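Local coordinates for protein PpBBE-like 1 D396N (Physcomitrella patens subsp. patens, PDB 6EO5) that oxidises cellobiose as a flavin-dependent, berberine bridge enzyme-like oxidase of the moss, probably using FAD held by two covalent links, at residues A[224-229]-A[264-269]. Residues are numbered along the deposited sequence; the frame is centred on the assembly and turned at random.
Sequences HFKYRW and VSWLEG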
ATOM      1  N   HIS A 224      17.142 -13.699   3.871  1.00 57.18           N
ATOM      2  CA  HIS A 224      17.022 -12.267   4.063  1.00 58.44           C
ATOM      3  C   HIS A 224      18.417 -11.654   4.045  1.00 59.23           C
ATOM      4  O   HIS A 224      19.331 -12.166   4.697  1.00 61.56           O
ATOM      5  CB  HIS A 224      16.303 -11.977   5.385  1.00 58.52           C
ATOM      6  CG  HIS A 224      16.333 -10.538   5.783  1.00 58.96           C
ATOM      7  ND1 HIS A 224      17.184 -10.052   6.751  1.00 62.61           N
ATOM      8  CD2 HIS A 224      15.627  -9.474   5.333  1.00 57.76           C
ATOM      9  CE1 HIS A 224      16.997  -8.750   6.883  1.00 58.80           C
ATOM     10  NE2 HIS A 224      16.059  -8.375   6.033  1.00 56.88           N
ATOM     11  N   PHE A 225      18.591 -10.573   3.292  1.00 58.65           N
ATOM     12  CA  PHE A 225      19.870  -9.879   3.266  1.00 57.63           C
ATOM     13  C   PHE A 225      19.657  -8.383   3.428  1.00 58.58           C
ATOM     14  O   PHE A 225      18.618  -7.841   3.037  1.00 57.14           O
ATOM     15  CB  PHE A 225      20.655 -10.157   1.978  1.00 53.92           C
ATOM     16  CG  PHE A 225      19.925  -9.790   0.711  1.00 54.44           C
ATOM     17  CD1 PHE A 225      19.064 -10.698   0.106  1.00 53.19           C
ATOM     18  CD2 PHE A 225      20.137  -8.554   0.100  1.00 56.64           C
ATOM     19  CE1 PHE A 225      18.412 -10.381  -1.075  1.00 54.84           C
ATOM     20  CE2 PHE A 225      19.483  -8.217  -1.084  1.00 56.45           C
ATOM     21  CZ  PHE A 225      18.620  -9.134  -1.674  1.00 58.74           C
ATOM     22  N   LYS A 226      20.651  -7.723   4.020  1.00 55.08           N
ATOM     23  CA  LYS A 226      20.630  -6.276   4.151  1.00 55.14           C
ATOM     24  C   LYS A 226      22.067  -5.787   4.250  1.00 58.20           C
ATOM     25  O   LYS A 226      22.838  -6.268   5.089  1.00 60.05           O
ATOM     26  CB  LYS A 226      19.807  -5.846   5.364  1.00 53.53           C
ATOM     27  CG  LYS A 226      19.701  -4.341   5.569  1.00 53.56           C
ATOM     28  CD  LYS A 226      18.494  -4.005   6.438  1.00 53.67           C
ATOM     29  CE  LYS A 226      18.466  -2.533   6.825  1.00 58.76           C
ATOM     30  NZ  LYS A 226      17.187  -2.167   7.493  1.00 60.38           N
ATOM     31  N   TYR A 227      22.431  -4.862   3.366  1.00 54.49           N
ATOM     32  CA  TYR A 227      23.757  -4.256   3.344  1.00 54.22           C
ATOM     33  C   TYR A 227      23.578  -2.770   3.603  1.00 59.53           C
ATOM     34  O   TYR A 227      22.862  -2.091   2.859  1.00 61.42           O
ATOM     35  CB  TYR A 227      24.465  -4.510   2.008  1.00 53.34           C
ATOM     36  CG  TYR A 227      24.419  -5.962   1.586  1.00 58.25           C
ATOM     37  CD1 TYR A 227      25.160  -6.930   2.262  1.00 59.14           C
ATOM     38  CD2 TYR A 227      23.617  -6.376   0.533  1.00 56.53           C
ATOM     39  CE1 TYR A 227      25.108  -8.260   1.893  1.00 56.03           C
ATOM     40  CE2 TYR A 227      23.562  -7.711   0.154  1.00 56.59           C
ATOM     41  CZ  TYR A 227      24.314  -8.649   0.842  1.00 57.87           C
ATOM     42  OH  TYR A 227      24.271  -9.975   0.474  1.00 54.75           O
ATOM     43  N   ARG A 228      24.240  -2.268   4.645  1.00 60.42           N
ATOM     44  CA  ARG A 228      23.949  -0.968   5.229  1.00 57.36           C
ATOM     45  C   ARG A 228      25.225  -0.134   5.326  1.00 60.48           C
ATOM     46  O   ARG A 228      26.310  -0.676   5.552  1.00 59.59           O
ATOM     47  CB  ARG A 228      23.308  -1.178   6.613  1.00 58.04           C
ATOM     48  CG  ARG A 228      22.857   0.061   7.294  1.00 61.77           C
ATOM     49  CD  ARG A 228      21.890  -0.260   8.424  1.00 65.64           C
ATOM     50  NE  ARG A 228      21.511   0.978   9.113  1.00 65.68           N
ATOM     51  CZ  ARG A 228      20.491   1.091   9.959  1.00 66.03           C
ATOM     52  NH1 ARG A 228      19.719   0.036  10.226  1.00 67.60           N
ATOM     53  NH2 ARG A 228      20.242   2.269  10.530  1.00 66.54           N
ATOM     54  N   TRP A 229      25.093   1.182   5.134  1.00 61.76           N
ATOM     55  CA  TRP A 229      26.196   2.134   5.263  1.00 58.62           C
ATOM     56  C   TRP A 229      25.719   3.377   6.001  1.00 62.08           C
ATOM     57  O   TRP A 229      24.524   3.674   6.056  1.00 60.28           O
ATOM     58  CB  TRP A 229      26.752   2.620   3.922  1.00 58.04           C
ATOM     59  CG  TRP A 229      27.474   1.648   3.067  1.00 59.65           C
ATOM     60  CD1 TRP A 229      28.832   1.526   2.929  1.00 61.59           C
ATOM     61  CD2 TRP A 229      26.892   0.707   2.158  1.00 58.32           C
ATOM     62  NE1 TRP A 229      29.125   0.549   2.011  1.00 57.34           N
ATOM     63  CE2 TRP A 229      27.955   0.030   1.522  1.00 56.79           C
ATOM     64  CE3 TRP A 229      25.578   0.360   1.831  1.00 55.24           C
ATOM     65  CZ2 TRP A 229      27.743  -0.965   0.576  1.00 55.41           C
ATOM     66  CZ3 TRP A 229      25.370  -0.633   0.896  1.00 56.92           C
ATOM     67  CH2 TRP A 229      26.448  -1.288   0.280  1.00 56.69           C
ATOM     68  N   VAL A 264      22.617   7.613   6.013  1.00 55.94           N
ATOM     69  CA  VAL A 264      22.356   6.179   5.971  1.00 56.05           C
ATOM     70  C   VAL A 264      21.887   5.783   4.578  1.00 55.64           C
ATOM     71  O   VAL A 264      21.144   6.525   3.918  1.00 57.86           O
ATOM     72  CB  VAL A 264      21.318   5.799   7.039  1.00 53.27           C
ATOM     73  CG1 VAL A 264      20.990   4.314   6.974  1.00 52.40           C
ATOM     74  CG2 VAL A 264      21.823   6.179   8.416  1.00 51.13           C
ATOM     75  N   SER A 265      22.333   4.616   4.113  1.00 55.09           N
ATOM     76  CA  SER A 265      21.777   3.990   2.918  1.00 56.36           C
ATOM     77  C   SER A 265      21.904   2.477   3.043  1.00 57.90           C
ATOM     78  O   SER A 265      22.830   1.971   3.686  1.00 57.74           O
ATOM     79  CB  SER A 265      22.468   4.472   1.633  1.00 53.98           C
ATOM     80  OG  SER A 265      23.824   4.067   1.601  1.00 54.99           O
ATOM     81  N   TRP A 266      20.970   1.752   2.425  1.00 56.55           N
ATOM     82  CA  TRP A 266      21.063   0.298   2.474  1.00 57.17           C
ATOM     83  C   TRP A 266      20.326  -0.332   1.304  1.00 57.39           C
ATOM     84  O   TRP A 266      19.488   0.296   0.654  1.00 56.01           O
ATOM     85  CB  TRP A 266      20.539  -0.268   3.805  1.00 54.98           C
ATOM     86  CG  TRP A 266      19.039  -0.191   4.067  1.00 58.52           C
ATOM     87  CD1 TRP A 266      18.032  -0.810   3.362  1.00 59.35           C
ATOM     88  CD2 TRP A 266      18.395   0.490   5.160  1.00 59.05           C
ATOM     89  NE1 TRP A 266      16.809  -0.528   3.935  1.00 59.11           N
ATOM     90  CE2 TRP A 266      17.007   0.261   5.041  1.00 57.10           C
ATOM     91  CE3 TRP A 266      18.861   1.267   6.232  1.00 57.89           C
ATOM     92  CZ2 TRP A 266      16.089   0.791   5.943  1.00 52.79           C
ATOM     93  CZ3 TRP A 266      17.943   1.786   7.127  1.00 50.58           C
ATOM     94  CH2 TRP A 266      16.577   1.548   6.975  1.00 48.51           C
ATOM     95  N   LEU A 267      20.679  -1.585   1.033  1.00 56.89           N
ATOM     96  CA  LEU A 267      19.905  -2.459   0.166  1.00 56.31           C
ATOM     97  C   LEU A 267      19.370  -3.576   1.041  1.00 54.12           C
ATOM     98  O   LEU A 267      20.143  -4.233   1.740  1.00 57.49           O
ATOM     99  CB  LEU A 267      20.752  -3.027  -0.972  1.00 55.16           C
ATOM    100  CG  LEU A 267      20.041  -4.054  -1.850  1.00 51.63           C
ATOM    101  CD1 LEU A 267      18.829  -3.432  -2.525  1.00 48.67           C
ATOM    102  CD2 LEU A 267      20.988  -4.637  -2.879  1.00 47.96           C
ATOM    103  N   GLU A 268      18.057  -3.766   1.038  1.00 53.70           N
ATOM    104  CA  GLU A 268      17.425  -4.842   1.784  1.00 55.82           C
ATOM    105  C   GLU A 268      16.610  -5.712   0.836  1.00 56.70           C
ATOM    106  O   GLU A 268      15.980  -5.201  -0.094  1.00 57.40           O
ATOM    107  CB  GLU A 268      16.539  -4.298   2.904  1.00 55.75           C
ATOM    108  CG  GLU A 268      15.959  -5.404   3.763  1.00 60.41           C
ATOM    109  CD  GLU A 268      15.092  -4.905   4.899  1.00 65.01           C
ATOM    110  OE1 GLU A 268      14.773  -3.690   4.914  1.00 67.98           O
ATOM    111  OE2 GLU A 268      14.732  -5.742   5.772  1.00 66.10           O
ATOM    112  N   GLY A 269      16.620  -7.028   1.063  1.00 52.97           N
ATOM    113  CA  GLY A 269      15.924  -7.900   0.135  1.00 53.15           C
ATOM    114  C   GLY A 269      15.638  -9.281   0.683  1.00 55.20           C
ATOM    115  O   GLY A 269      16.188  -9.711   1.697  1.00 55.36           O
TER
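Phe225, Tyr227 and Trp229 pair through their backbones with Gly269, Leu267 and Ser265, six hydrogen bonds joining two antiparallel strands whose axes come within 4.6 Å. Between them, Lys226 faces Glu268 and Arg228 faces Trp266 as non-hydrogen-bonded pairs.

Charged and polar side chains meet on the face carrying Lys226, Arg228, Trp266 and Glu268. Lys226, with CG anti to its backbone N (chi1 -179°) and the rest of its chain extended, crosses to the indole of Trp266: NZ stands 3.5 Å from the centroid of the six-membered ring in a cation-pi contact, and CE makes a CH-pi contact over the five-membered ring. Arg228 runs alongside the same indole, and Trp266 CZ3 lies 3.9 Å from Arg228 CZ, over a face of the guanidinium, the two planes tilted 47° apart. With Trp266 reduced to an alanine, the Lys226 ammonium would probably lose its aromatic partner and the Arg228 guanidinium the surface it lies against. Glu268 OE2 accepts a nearly straight bond from His224 NE2 (3.0 Å) on its anti lone pair, in the imidazole plane, while OE1 is 3.8 Å from Lys226 NZ, a long salt bridge.

On the other face, Phe225 has CG between its backbone N and carbonyl carbon (chi1 58°), which lays the ring over Gly269, whose CA lies 3.8 Å from the ring centroid in a CH-pi contact.

Both strands are interior to a seven-stranded antiparallel sheet, consistent with the substrate-binding domain of the VAO-type fold; the Glu268 side chain is about 10 Å from the bound FAD. Strand 294-300 pairs with the outer side of 222-230, and 253-259, whose Tyr258 stacks on Trp266, with that of 264-271. Helices 235-246 and 279-288 cover the face bearing Tyr227, Trp229 and Leu267, and Tyr227 OH bonds Glu297.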